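Local coordinates for carboxypeptidase D (Drosophila melanogaster, PDB 3MN8), which removes C-terminal arginine or lysine residues from peptides and proteins with a catalytic zinc ion, and so helps process peptide hormones, neuropeptides and growth factors, at residues 77-82 / 136-141; 92-97 / 210-215; 387-392 / 414-419; 352-357 / 366-371. All coordinates share one frame; numbering follows the deposited sequence.

Interactions 1 and 2 belong to the central mixed sheet of the metallocarboxypeptidase domain. They touch: strands 136-140 and 93-97 are neighbours, and Asp136 O lies 2.7 Å from Val94 N, a probable hydrogen bond. Interaction 2 is nearer the active site. The Asn215 side chain is about 3 Å from that of the zinc ligand His217, and about 7 Å from the bound (2-guanidinoethylmercapto)succinic acid. In interaction 1 the Val140 side chain is about 12 Å from that of His217. Interactions 3 and 4 lie in the transthyretin-like domain, away from these sites. Their centres are about 11 Å apart, and Ser388 O meets Asn355 N at 2.6 Å, a probable hydrogen bond. The nearest atoms of interactions 2 and 4 are about 7 Å apart.

Interaction 1: 77-82 / 136-141; sequences ALQISR and DIYLVP. With NAG (2-acetamido-2-deoxy-beta-D-glucopyranose), chain E.
Gln79 and Tyr138 run side by side on one face of the sheet and point the same way. The Gln79 amide and the Tyr138 ring are only 18° out of parallel. Gln79 CG sits over one ring face, toward the rim, 4.2 Å from the ring centroid, a CH-pi contact. With CG anti to the backbone N (chi1 163°) and the chain extended, the amide reaches past the ring to Asp136. There NE2 gives a weak hydrogen bond to Asp136 OD2 (3.1 Å), the two planes being steeply inclined. Gln79 OE1 is hydrogen-bonded to His64, and Tyr138 OH to Lys208. Replacing Gln79 by an alanine would probably uncover part of the Tyr138 ring face and leave His64 NE2 and Asp136 OD2 without this partner. On the other face Ile80 CD1 meets Leu139 CD1 at 4.0 Å, and Leu139 and Leu78 pack on helix 106-121. Backbone hydrogen bonds pair Leu78 with Leu139 and Ile80 with Ile137. Beyond the strand, Arg82 NH2 hydrogen-bonds to O5 of the NAG (3.2 Å), the sugar on Asn133, although this arginine is poorly ordered. The ladder is an antiparallel pair of strands in the mixed sheet of the M14 zinc carboxypeptidase fold.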
loop_
_atom_site.group_PDB
_atom_site.type_symbol
_atom_site.label_atom_id
_atom_site.label_comp_id
_atom_site.label_asym_id
_atom_site.label_seq_id
_atom_site.Cartn_x
_atom_site.Cartn_y
_atom_site.Cartn_z
ATOM N N ALA A 77 -9.286 -7.622 -6.528
ATOM C CA ALA A 77 -7.885 -7.211 -6.590
ATOM C C ALA A 77 -7.168 -7.930 -7.711
ATOM O O ALA A 77 -7.175 -9.159 -7.763
ATOM C CB ALA A 77 -7.182 -7.492 -5.282
ATOM N N LEU A 78 -6.537 -7.167 -8.599
ATOM C CA LEU A 78 -5.751 -7.766 -9.662
ATOM C C LEU A 78 -4.328 -7.915 -9.200
ATOM O O LEU A 78 -3.671 -6.922 -8.895
ATOM C CB LEU A 78 -5.776 -6.908 -10.928
ATOM C CG LEU A 78 -5.145 -7.552 -12.176
ATOM C CD1 LEU A 78 -6.043 -8.659 -12.733
ATOM C CD2 LEU A 78 -4.842 -6.524 -13.275
ATOM N N GLN A 79 -3.860 -9.156 -9.155
ATOM C CA GLN A 79 -2.450 -9.459 -8.932
ATOM C C GLN A 79 -1.647 -9.512 -10.225
ATOM O O GLN A 79 -2.081 -10.099 -11.211
ATOM C CB GLN A 79 -2.303 -10.801 -8.230
ATOM C CG GLN A 79 -0.926 -11.373 -8.310
ATOM C CD GLN A 79 -0.891 -12.782 -7.794
ATOM O OE1 GLN A 79 -1.905 -13.475 -7.794
ATOM N NE2 GLN A 79 0.280 -13.222 -7.353
ATOM N N ILE A 80 -0.462 -8.909 -10.193
ATOM C CA ILE A 80 0.498 -8.958 -11.288
ATOM C C ILE A 80 1.816 -9.486 -10.747
ATOM O O ILE A 80 2.339 -8.964 -9.761
ATOM C CB ILE A 80 0.748 -7.562 -11.851
ATOM C CG1 ILE A 80 -0.561 -6.980 -12.395
ATOM C CG2 ILE A 80 1.841 -7.610 -12.908
ATOM C CD1 ILE A 80 -0.533 -5.499 -12.671
ATOM N N SER A 81 2.358 -10.519 -11.383
ATOM C CA SER A 81 3.584 -11.137 -10.896
ATOM C C SER A 81 4.362 -11.775 -12.028
ATOM O O SER A 81 3.832 -11.954 -13.125
ATOM C CB SER A 81 3.239 -12.204 -9.874
ATOM O OG SER A 81 2.349 -13.137 -10.447
ATOM N N ARG A 82 5.619 -12.126 -11.763
ATOM C CA ARG A 82 6.416 -12.869 -12.738
ATOM C C ARG A 82 5.632 -14.121 -13.093
ATOM O O ARG A 82 5.438 -14.438 -14.271
ATOM C CB ARG A 82 7.798 -13.222 -12.164
ATOM C CG ARG A 82 8.691 -14.102 -13.051
ATOM C CD ARG A 82 10.047 -13.457 -13.313
ATOM N NE ARG A 82 11.161 -14.240 -12.795
ATOM C CZ ARG A 82 12.441 -14.079 -13.136
ATOM N NH1 ARG A 82 13.365 -14.857 -12.586
ATOM N NH2 ARG A 82 12.813 -13.157 -14.020
ATOM N N ASP A 136 5.668 -8.744 -6.217
ATOM C CA ASP A 136 4.334 -9.322 -6.338
ATOM C C ASP A 136 3.304 -8.240 -6.052
ATOM O O ASP A 136 3.121 -7.825 -4.900
ATOM C CB ASP A 136 4.170 -10.453 -5.343
ATOM C CG ASP A 136 3.583 -11.685 -5.966
ATOM O OD1 ASP A 136 4.198 -12.245 -6.899
ATOM O OD2 ASP A 136 2.505 -12.103 -5.508
ATOM N N ILE A 137 2.628 -7.789 -7.100
ATOM C CA ILE A 137 1.851 -6.581 -7.005
ATOM C C ILE A 137 0.339 -6.804 -7.075
ATOM O O ILE A 137 -0.162 -7.493 -7.966
ATOM C CB ILE A 137 2.286 -5.599 -8.079
ATOM C CG1 ILE A 137 3.774 -5.228 -7.893
ATOM C CG2 ILE A 137 1.378 -4.379 -8.065
ATOM C CD1 ILE A 137 4.425 -4.574 -9.135
ATOM N N TYR A 138 -0.379 -6.209 -6.122
ATOM C CA TYR A 138 -1.842 -6.255 -6.079
ATOM C C TYR A 138 -2.485 -4.861 -6.164
ATOM O O TYR A 138 -2.147 -3.948 -5.390
ATOM C CB TYR A 138 -2.314 -6.930 -4.796
ATOM C CG TYR A 138 -1.884 -8.362 -4.651
ATOM C CD1 TYR A 138 -0.601 -8.681 -4.253
ATOM C CD2 TYR A 138 -2.773 -9.395 -4.897
ATOM C CE1 TYR A 138 -0.215 -9.990 -4.105
ATOM C CE2 TYR A 138 -2.400 -10.702 -4.751
ATOM C CZ TYR A 138 -1.119 -10.998 -4.354
ATOM O OH TYR A 138 -0.714 -12.309 -4.211
ATOM N N LEU A 139 -3.427 -4.721 -7.096
ATOM C CA LEU A 139 -4.103 -3.450 -7.342
ATOM C C LEU A 139 -5.606 -3.523 -7.038
ATOM O O LEU A 139 -6.343 -4.347 -7.607
ATOM C CB LEU A 139 -3.873 -2.989 -8.783
ATOM C CG LEU A 139 -2.428 -2.981 -9.291
ATOM C CD1 LEU A 139 -2.373 -2.471 -10.735
ATOM C CD2 LEU A 139 -1.544 -2.142 -8.368
ATOM N N VAL A 140 -6.042 -2.653 -6.130
ATOM C CA VAL A 140 -7.442 -2.544 -5.746
ATOM C C VAL A 140 -7.948 -1.128 -6.060
ATOM O O VAL A 140 -7.925 -0.237 -5.195
ATOM C CB VAL A 140 -7.629 -2.844 -4.240
ATOM C CG1 VAL A 140 -9.115 -2.965 -3.885
ATOM C CG2 VAL A 140 -6.871 -4.110 -3.843
ATOM N N PRO A 141 -8.394 -0.909 -7.306
ATOM C CA PRO A 141 -8.916 0.386 -7.766
ATOM C C PRO A 141 -10.000 0.977 -6.854
ATOM O O PRO A 141 -10.019 2.187 -6.628
ATOM C CB PRO A 141 -9.502 0.051 -9.146
ATOM C CG PRO A 141 -8.702 -1.092 -9.611
ATOM C CD PRO A 141 -8.382 -1.909 -8.389
HETATM C C1 NAG E . 11.646 -10.892 -16.349
HETATM C C2 NAG E . 13.102 -10.725 -16.781
HETATM C C3 NAG E . 13.378 -11.271 -18.177
HETATM C C4 NAG E . 12.699 -12.625 -18.374
HETATM C C5 NAG E . 11.250 -12.563 -17.914
HETATM C C6 NAG E . 10.592 -13.925 -18.026
HETATM C C7 NAG E . 13.133 -8.295 -17.404
HETATM C C8 NAG E . 11.800 -8.343 -18.106
HETATM N N2 NAG E . 13.531 -9.336 -16.661
HETATM O O3 NAG E . 14.778 -11.389 -18.349
HETATM O O4 NAG E . 12.745 -13.013 -19.732
HETATM O O5 NAG E . 11.205 -12.205 -16.558
HETATM O O6 NAG E . 11.090 -14.720 -16.971
HETATM O O7 NAG E . 13.834 -7.289 -17.511
#

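Interaction 2: 92-97 / 210-215; sequences PPVKYI and FVLSAN
The Phe210 ring carries the aliphatic chain of Lys95 on one face. Lys95 CD stands over the ring centre, 3.3 Å from the centroid, and the two side chains cross at about a right angle. The Val94 backbone N lies at the ring edge, in plane. Pro93 CB also touches Phe210 CD2, at 3.9 Å. The Tyr96 ring has the Ala214 N in plane at its edge, and Ala214 CB is 3.5 Å from Tyr96 CE1. Trp204 meets Phe210 edge-to-face, and Phe216 meets Tyr96 likewise. Tyr96 OH hydrogen-bonds to the backbone O of Leu328.

Lys95 begins with CG between its backbone N and carbonyl carbon (chi1 65°) and then bends repeatedly. This brings NZ back to Ser213 OG, 2.9 Å away, in a weak hydrogen bond. Its stronger partner is Asn293 OD1, while Ser213 OG is hydrogen-bonded to Glu301. The buried ammonium is thus held by polar groups, and its attraction to the Phe210 ring is at most weak.

The strands run parallel, 3° apart. Val211 N hydrogen-bonds to Pro93 O (2.9 Å), Lys95 N weakly to Leu212 O, Ala214 N to Lys95 O, and Ile97 N to Ala214 O (2.9 Å). At the far end Asn215 CB packs on Ile97 CB, and Asn215 OD1 hydrogen-bonds to the zinc ligand His217, a second-shell role.

Strand 93-97 lies between 136-140 and 212-217. Helix 317-333 packs on the face of Val94, Tyr96 and Leu212, and helix 196-205 touches Lys95. Trp375 of strand 373-376, in the transthyretin-like domain, meets Pro92 and Val211, so the two domains touch here.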
loop_
_atom_site.group_PDB
_atom_site.type_symbol
_atom_site.label_atom_id
_atom_site.label_comp_id
_atom_site.label_asym_id
_atom_site.label_seq_id
_atom_site.Cartn_x
_atom_site.Cartn_y
_atom_site.Cartn_z
ATOM N N PRO A 92 8.698 -9.681 -2.705
ATOM C CA PRO A 92 7.832 -8.839 -1.870
ATOM C C PRO A 92 6.418 -8.722 -2.419
ATOM O O PRO A 92 6.234 -8.272 -3.555
ATOM C CB PRO A 92 8.504 -7.462 -1.928
ATOM C CG PRO A 92 9.866 -7.693 -2.522
ATOM C CD PRO A 92 9.749 -8.897 -3.377
ATOM N N PRO A 93 5.421 -9.119 -1.619
ATOM C CA PRO A 93 4.040 -8.798 -1.980
ATOM C C PRO A 93 3.766 -7.354 -1.583
ATOM O O PRO A 93 4.219 -6.875 -0.540
ATOM C CB PRO A 93 3.195 -9.770 -1.134
ATOM C CG PRO A 93 4.127 -10.362 -0.128
ATOM C CD PRO A 93 5.513 -9.773 -0.310
ATOM N N VAL A 94 3.036 -6.651 -2.432
ATOM C CA VAL A 94 2.750 -5.256 -2.196
ATOM C C VAL A 94 1.328 -5.014 -2.668
ATOM O O VAL A 94 0.812 -5.793 -3.475
ATOM C CB VAL A 94 3.718 -4.364 -2.991
ATOM C CG1 VAL A 94 3.463 -2.901 -2.689
ATOM C CG2 VAL A 94 5.165 -4.742 -2.686
ATOM N N LYS A 95 0.690 -3.955 -2.164
ATOM C CA LYS A 95 -0.665 -3.593 -2.594
ATOM C C LYS A 95 -0.895 -2.087 -2.740
ATOM O O LYS A 95 -0.297 -1.269 -2.034
ATOM C CB LYS A 95 -1.718 -4.193 -1.659
ATOM C CG LYS A 95 -1.683 -3.671 -0.235
ATOM C CD LYS A 95 -1.648 -4.837 0.750
ATOM C CE LYS A 95 -2.336 -4.475 2.061
ATOM N NZ LYS A 95 -1.842 -3.216 2.684
ATOM N N TYR A 96 -1.758 -1.736 -3.683
ATOM C CA TYR A 96 -2.276 -0.375 -3.804
ATOM C C TYR A 96 -3.797 -0.406 -3.655
ATOM O O TYR A 96 -4.484 -1.141 -4.375
ATOM C CB TYR A 96 -1.912 0.225 -5.162
ATOM C CG TYR A 96 -0.554 0.882 -5.202
ATOM C CD1 TYR A 96 0.072 1.298 -4.034
ATOM C CD2 TYR A 96 0.100 1.099 -6.413
ATOM C CE1 TYR A 96 1.303 1.916 -4.068
ATOM C CE2 TYR A 96 1.341 1.714 -6.457
ATOM C CZ TYR A 96 1.940 2.116 -5.275
ATOM O OH TYR A 96 3.178 2.723 -5.275
ATOM N N ILE A 97 -4.340 0.359 -2.713
ATOM C CA ILE A 97 -5.795 0.452 -2.642
ATOM C C ILE A 97 -6.234 1.872 -2.958
ATOM O O ILE A 97 -5.495 2.822 -2.692
ATOM C CB ILE A 97 -6.391 -0.020 -1.290
ATOM C CG1 ILE A 97 -6.042 -1.492 -0.993
ATOM C CG2 ILE A 97 -7.904 0.104 -1.338
ATOM C CD1 ILE A 97 -4.745 -1.713 -0.274
ATOM N N PHE A 210 2.289 -8.866 3.368
ATOM C CA PHE A 210 2.511 -7.637 2.623
ATOM C C PHE A 210 3.643 -6.815 3.208
ATOM O O PHE A 210 3.760 -6.666 4.418
ATOM C CB PHE A 210 1.231 -6.822 2.538
ATOM C CG PHE A 210 0.219 -7.425 1.629
ATOM C CD1 PHE A 210 -0.900 -8.065 2.138
ATOM C CD2 PHE A 210 0.411 -7.403 0.264
ATOM C CE1 PHE A 210 -1.830 -8.636 1.301
ATOM C CE2 PHE A 210 -0.517 -7.975 -0.578
ATOM C CZ PHE A 210 -1.639 -8.595 -0.059
ATOM N N VAL A 211 4.478 -6.289 2.327
ATOM C CA VAL A 211 5.694 -5.605 2.736
ATOM C C VAL A 211 5.493 -4.097 2.746
ATOM O O VAL A 211 5.920 -3.411 3.668
ATOM C CB VAL A 211 6.880 -5.948 1.798
ATOM C CG1 VAL A 211 8.053 -5.017 2.058
ATOM C CG2 VAL A 211 7.294 -7.427 1.946
ATOM N N LEU A 212 4.830 -3.596 1.715
ATOM C CA LEU A 212 4.615 -2.166 1.529
ATOM C C LEU A 212 3.222 -1.957 0.938
ATOM O O LEU A 212 2.687 -2.852 0.291
ATOM C CB LEU A 212 5.691 -1.605 0.587
ATOM C CG LEU A 212 5.563 -0.206 -0.035
ATOM C CD1 LEU A 212 5.324 0.838 1.029
ATOM C CD2 LEU A 212 6.824 0.132 -0.837
ATOM N N SER A 213 2.646 -0.777 1.143
ATOM C CA SER A 213 1.285 -0.500 0.688
ATOM C C SER A 213 0.963 0.990 0.669
ATOM O O SER A 213 1.583 1.792 1.360
ATOM C CB SER A 213 0.281 -1.214 1.599
ATOM O OG SER A 213 -1.042 -0.827 1.287
ATOM N N ALA A 214 -0.031 1.362 -0.117
ATOM C CA ALA A 214 -0.483 2.741 -0.130
ATOM C C ALA A 214 -1.968 2.754 -0.394
ATOM O O ALA A 214 -2.456 1.918 -1.151
ATOM C CB ALA A 214 0.250 3.522 -1.194
ATOM N N ASN A 215 -2.698 3.669 0.249
ATOM C CA ASN A 215 -4.085 3.901 -0.147
ATOM C C ASN A 215 -4.391 5.381 -0.471
ATOM O O ASN A 215 -3.852 6.310 0.150
ATOM C CB ASN A 215 -5.116 3.208 0.777
ATOM C CG ASN A 215 -5.344 3.938 2.071
ATOM O OD1 ASN A 215 -6.427 4.477 2.294
ATOM N ND2 ASN A 215 -4.339 3.950 2.947
#

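Interaction 3: 387-392 / 414-419; sequences ASAFGY and FKLAPV
Tyr392 and Leu416 pack against each other and cross at about a right angle, with Leu416 CB 3.7 Å from Tyr392 CD1. Leu416 CG is anti to its carbonyl carbon (chi1 -53°), which sends CD1 to Tyr392 CB and to Ala389 CB (4.1 Å), and CD2 toward Ala387. Ala387 CB sits over one face of the Phe414 ring, a CH-pi contact 4.0 Å from the centroid. Val419 CG1 rests on the Gly391-Tyr392 peptide. The segments belong to the all-beta transthyretin-like domain, whose strands 381-388 and 410-415 lie in different sheets. Val343 of strand 339-344 touches Ala387, Phe414 and Leu416.

Polar contacts are few. The backbones of Tyr392 and Pro418 form a single bridge, with Tyr392 CA 3.3 Å from Ala417 O. Val419 N hydrogen-bonds to Gly391 O at 3.1 Å, with the donor well above the carbonyl plane. Leu416 O lies at the edge of the Tyr392 ring, near its plane. A type II beta turn runs from Ala389 to Tyr392, closed by Tyr392 N hydrogen-bonding to Ala389 O. The positive phi of Gly391 suits glycine, since a side chain would collide with the carbonyl before it. Tyr392 OH makes a weak hydrogen bond to Asp345.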
loop_
_atom_site.group_PDB
_atom_site.type_symbol
_atom_site.label_atom_id
_atom_site.label_comp_id
_atom_site.label_asym_id
_atom_site.label_seq_id
_atom_site.Cartn_x
_atom_site.Cartn_y
_atom_site.Cartn_z
ATOM N N ALA A 387 17.386 -12.495 15.216
ATOM C CA ALA A 387 16.120 -13.194 15.084
ATOM C C ALA A 387 15.841 -14.041 16.306
ATOM O O ALA A 387 16.755 -14.568 16.946
ATOM C CB ALA A 387 16.116 -14.058 13.820
ATOM N N SER A 388 14.564 -14.173 16.632
ATOM C CA SER A 388 14.181 -15.027 17.734
ATOM C C SER A 388 12.851 -15.712 17.441
ATOM O O SER A 388 12.107 -15.313 16.533
ATOM C CB SER A 388 14.096 -14.213 19.019
ATOM O OG SER A 388 13.207 -13.121 18.859
ATOM N N ALA A 389 12.571 -16.758 18.209
ATOM C CA ALA A 389 11.349 -17.533 18.065
ATOM C C ALA A 389 11.179 -18.438 19.284
ATOM O O ALA A 389 12.155 -18.949 19.838
ATOM C CB ALA A 389 11.382 -18.365 16.773
ATOM N N PHE A 390 9.933 -18.623 19.700
ATOM C CA PHE A 390 9.608 -19.518 20.802
ATOM C C PHE A 390 10.143 -20.923 20.518
ATOM O O PHE A 390 9.979 -21.449 19.416
ATOM C CB PHE A 390 8.089 -19.543 21.008
ATOM C CG PHE A 390 7.622 -20.514 22.056
ATOM C CD1 PHE A 390 6.973 -21.686 21.696
ATOM C CD2 PHE A 390 7.817 -20.252 23.399
ATOM C CE1 PHE A 390 6.535 -22.587 22.660
ATOM C CE2 PHE A 390 7.381 -21.150 24.366
ATOM C CZ PHE A 390 6.740 -22.319 23.994
ATOM N N GLY A 391 10.798 -21.525 21.505
ATOM C CA GLY A 391 11.340 -22.857 21.328
ATOM C C GLY A 391 12.674 -22.808 20.618
ATOM O O GLY A 391 13.250 -23.842 20.278
ATOM N N TYR A 392 13.169 -21.596 20.394
ATOM C CA TYR A 392 14.465 -21.408 19.756
ATOM C C TYR A 392 15.336 -20.435 20.520
ATOM O O TYR A 392 14.852 -19.432 21.034
ATOM C CB TYR A 392 14.295 -20.931 18.317
ATOM C CG TYR A 392 13.727 -21.987 17.413
ATOM C CD1 TYR A 392 14.569 -22.822 16.675
ATOM C CD2 TYR A 392 12.356 -22.171 17.305
ATOM C CE1 TYR A 392 14.057 -23.805 15.846
ATOM C CE2 TYR A 392 11.834 -23.151 16.478
ATOM C CZ TYR A 392 12.688 -23.966 15.750
ATOM O OH TYR A 392 12.171 -24.943 14.920
ATOM N N PHE A 414 19.116 -16.514 8.870
ATOM C CA PHE A 414 19.346 -16.937 10.232
ATOM C C PHE A 414 19.055 -18.420 10.402
ATOM O O PHE A 414 18.023 -18.918 9.937
ATOM C CB PHE A 414 18.471 -16.127 11.184
ATOM C CG PHE A 414 18.771 -14.660 11.164
ATOM C CD1 PHE A 414 18.109 -13.821 10.280
ATOM C CD2 PHE A 414 19.725 -14.116 12.021
ATOM C CE1 PHE A 414 18.381 -12.461 10.254
ATOM C CE2 PHE A 414 20.010 -12.759 12.002
ATOM C CZ PHE A 414 19.334 -11.927 11.119
ATOM N N LYS A 415 19.983 -19.122 11.047
ATOM C CA LYS A 415 19.706 -20.442 11.594
ATOM C C LYS A 415 19.588 -20.349 13.116
ATOM O O LYS A 415 20.433 -19.752 13.789
ATOM C CB LYS A 415 20.770 -21.462 11.184
ATOM C CG LYS A 415 20.764 -21.770 9.706
ATOM C CD LYS A 415 21.464 -23.087 9.406
ATOM C CE LYS A 415 21.140 -23.584 7.997
ATOM N NZ LYS A 415 21.641 -24.976 7.770
ATOM N N LEU A 416 18.513 -20.928 13.643
ATOM C CA LEU A 416 18.244 -20.925 15.073
ATOM C C LEU A 416 18.223 -22.345 15.583
ATOM O O LEU A 416 17.653 -23.229 14.936
ATOM C CB LEU A 416 16.883 -20.295 15.365
ATOM C CG LEU A 416 16.591 -18.915 14.787
ATOM C CD1 LEU A 416 15.223 -18.404 15.250
ATOM C CD2 LEU A 416 17.691 -17.964 15.192
ATOM N N ALA A 417 18.837 -22.560 16.745
ATOM C CA ALA A 417 18.845 -23.878 17.366
ATOM C C ALA A 417 17.677 -23.968 18.330
ATOM O O ALA A 417 17.283 -22.968 18.914
ATOM C CB ALA A 417 20.153 -24.122 18.081
ATOM N N PRO A 418 17.081 -25.156 18.469
ATOM C CA PRO A 418 16.002 -25.201 19.449
ATOM C C PRO A 418 16.632 -24.998 20.816
ATOM O O PRO A 418 17.783 -25.387 21.001
ATOM C CB PRO A 418 15.462 -26.632 19.313
ATOM C CG PRO A 418 16.008 -27.150 18.003
ATOM C CD PRO A 418 17.314 -26.458 17.821
ATOM N N VAL A 419 15.904 -24.388 21.746
ATOM C CA VAL A 419 16.387 -24.198 23.114
ATOM C C VAL A 419 17.116 -25.429 23.671
ATOM O O VAL A 419 18.001 -25.304 24.523
ATOM C CB VAL A 419 15.227 -23.830 24.063
ATOM C CG1 VAL A 419 14.680 -22.464 23.711
ATOM C CG2 VAL A 419 14.119 -24.881 23.996
#

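Interaction 4: 352-357 / 366-371; sequences ADANVY and MRTSKR
This is a beta-hairpin contact, joining strands 355-358 and 366-367 at the edge of the four-stranded antiparallel sheet of the transthyretin-like domain. Asn355 and Arg367 form a non-hydrogen-bonded pair. Val356 and Met366 are hydrogen-bonded both ways, Val356 N to Met366 O and Met366 N to Val356 O. Past the strands the chains stay joined. Thr368 N hydrogen-bonds to Ala354 O (2.9 Å), and Asp353 N to Thr368 O.

A chi1 of 67° turns the Thr368 hydroxyl to the opposite chain. OG1 accepts from Ala354 N at 3.0 Å and is also hydrogen-bonded to the backbone O of Ile351. Its methyl CG2 packs on Ala354 CB at 3.8 Å. With an alanine here, Ala354 N and Ile351 O are likely to lose this partner, and a gap would open beside Ala354.

On the outer side a salt bridge links Arg367 to Asp353. Arg367 NE reaches Asp353 OD2 at 2.7 Å, and NH2 adds a weak hydrogen bond to the same oxygen. The carboxylate comes to the guanidinium edge, but the planes are 86° apart and NE meets OD2 from above the carboxylate plane. The Arg367 chain, bent at its second and third torsions, carries NE there.

Ser369 OG accepts from Arg371 N, an ST turn. The Arg367-Asp353 pair is solvent-exposed, so its strength is probably reduced. The Thr368 hydroxyl is buried and satisfied by Ala354 N and Ile351 O, and it ties the residues just before strand 355-358 to the partner chain.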
loop_
_atom_site.group_PDB
_atom_site.type_symbol
_atom_site.label_atom_id
_atom_site.label_comp_id
_atom_site.label_asym_id
_atom_site.label_seq_id
_atom_site.Cartn_x
_atom_site.Cartn_y
_atom_site.Cartn_z
ATOM N N ALA A 352 8.305 -20.430 10.770
ATOM C CA ALA A 352 7.236 -19.482 10.513
ATOM C C ALA A 352 6.951 -18.712 11.783
ATOM O O ALA A 352 7.170 -19.220 12.880
ATOM C CB ALA A 352 6.007 -20.207 10.045
ATOM N N ASP A 353 6.480 -17.482 11.637
ATOM C CA ASP A 353 6.195 -16.635 12.798
ATOM C C ASP A 353 7.396 -16.332 13.699
ATOM O O ASP A 353 7.237 -15.951 14.855
ATOM C CB ASP A 353 5.066 -17.236 13.629
ATOM C CG ASP A 353 3.751 -16.515 13.411
ATOM O OD1 ASP A 353 3.418 -15.641 14.234
ATOM O OD2 ASP A 353 3.056 -16.808 12.415
ATOM N N ALA A 354 8.600 -16.507 13.168
ATOM C CA ALA A 354 9.786 -16.057 13.875
ATOM C C ALA A 354 9.784 -14.535 13.929
ATOM O O ALA A 354 9.092 -13.878 13.144
ATOM C CB ALA A 354 11.042 -16.564 13.189
ATOM N N ASN A 355 10.550 -13.979 14.863
ATOM C CA ASN A 355 10.710 -12.535 14.947
ATOM C C ASN A 355 12.111 -12.089 14.561
ATOM O O ASN A 355 13.108 -12.680 14.981
ATOM C CB ASN A 355 10.354 -12.023 16.342
ATOM C CG ASN A 355 8.857 -11.895 16.549
ATOM O OD1 ASN A 355 8.292 -12.501 17.462
ATOM N ND2 ASN A 355 8.203 -11.107 15.698
ATOM N N VAL A 356 12.178 -11.044 13.751
ATOM C CA VAL A 356 13.447 -10.473 13.324
ATOM C C VAL A 356 13.563 -9.029 13.817
ATOM O O VAL A 356 12.795 -8.153 13.397
ATOM C CB VAL A 356 13.608 -10.537 11.784
ATOM C CG1 VAL A 356 14.829 -9.743 11.334
ATOM C CG2 VAL A 356 13.687 -12.000 11.310
ATOM N N TYR A 357 14.525 -8.794 14.712
ATOM C CA TYR A 357 14.675 -7.503 15.361
ATOM C C TYR A 357 15.870 -6.708 14.849
ATOM O O TYR A 357 16.930 -7.279 14.578
ATOM C CB TYR A 357 14.835 -7.676 16.871
ATOM C CG TYR A 357 13.605 -8.095 17.659
ATOM C CD1 TYR A 357 13.366 -9.434 17.951
ATOM C CD2 TYR A 357 12.713 -7.147 18.155
ATOM C CE1 TYR A 357 12.251 -9.816 18.696
ATOM C CE2 TYR A 357 11.604 -7.517 18.892
ATOM C CZ TYR A 357 11.374 -8.847 19.160
ATOM O OH TYR A 357 10.265 -9.205 19.896
ATOM N N MET A 366 9.693 -7.917 12.564
ATOM C CA MET A 366 9.032 -8.517 11.415
ATOM C C MET A 366 8.723 -9.937 11.784
ATOM O O MET A 366 9.541 -10.596 12.405
ATOM C CB MET A 366 9.942 -8.517 10.194
ATOM C CG MET A 366 10.174 -7.146 9.578
ATOM S SD MET A 366 8.651 -6.366 9.027
ATOM C CE MET A 366 8.436 -5.120 10.308
ATOM N N ARG A 367 7.543 -10.404 11.400
ATOM C CA ARG A 367 7.142 -11.781 11.656
ATOM C C ARG A 367 7.326 -12.594 10.377
ATOM O O ARG A 367 6.763 -12.253 9.338
ATOM C CB ARG A 367 5.686 -11.796 12.136
ATOM C CG ARG A 367 5.110 -13.153 12.396
ATOM C CD ARG A 367 4.227 -13.549 11.234
ATOM N NE ARG A 367 3.002 -14.154 11.716
ATOM C CZ ARG A 367 1.770 -13.663 11.596
ATOM N NH1 ARG A 367 1.520 -12.523 10.961
ATOM N NH2 ARG A 367 0.769 -14.358 12.117
ATOM N N THR A 368 8.139 -13.646 10.423
ATOM C CA THR A 368 8.402 -14.400 9.197
ATOM C C THR A 368 7.156 -15.084 8.654
ATOM O O THR A 368 6.224 -15.419 9.404
ATOM C CB THR A 368 9.500 -15.462 9.353
ATOM O OG1 THR A 368 9.055 -16.488 10.245
ATOM C CG2 THR A 368 10.798 -14.834 9.866
ATOM N N SER A 369 7.159 -15.287 7.340
ATOM C CA SER A 369 6.086 -15.970 6.638
ATOM C C SER A 369 6.143 -17.479 6.904
ATOM O O SER A 369 7.047 -17.974 7.585
ATOM C CB SER A 369 6.215 -15.712 5.139
ATOM O OG SER A 369 7.257 -16.505 4.588
ATOM N N LYS A 370 5.175 -18.212 6.365
ATOM C CA LYS A 370 5.162 -19.666 6.498
ATOM C C LYS A 370 6.445 -20.286 5.972
ATOM O O LYS A 370 6.841 -21.355 6.416
ATOM C CB LYS A 370 3.938 -20.264 5.787
ATOM C CG LYS A 370 2.619 -19.930 6.484
ATOM C CD LYS A 370 1.397 -20.111 5.586
ATOM C CE LYS A 370 0.130 -19.651 6.324
ATOM N NZ LYS A 370 -1.135 -20.088 5.664
ATOM N N ARG A 371 7.095 -19.601 5.040
ATOM C CA ARG A 371 8.349 -20.076 4.476
ATOM C C ARG A 371 9.535 -19.402 5.166
ATOM O O ARG A 371 10.661 -19.469 4.704
ATOM C CB ARG A 371 8.371 -19.881 2.943
ATOM C CG ARG A 371 7.035 -20.273 2.269
ATOM C CD ARG A 371 7.138 -20.768 0.830
ATOM N NE ARG A 371 7.541 -19.743 -0.113
ATOM C CZ ARG A 371 6.794 -19.188 -1.059
ATOM N NH1 ARG A 371 7.353 -18.262 -1.808
ATOM N NH2 ARG A 371 5.524 -19.521 -1.268
#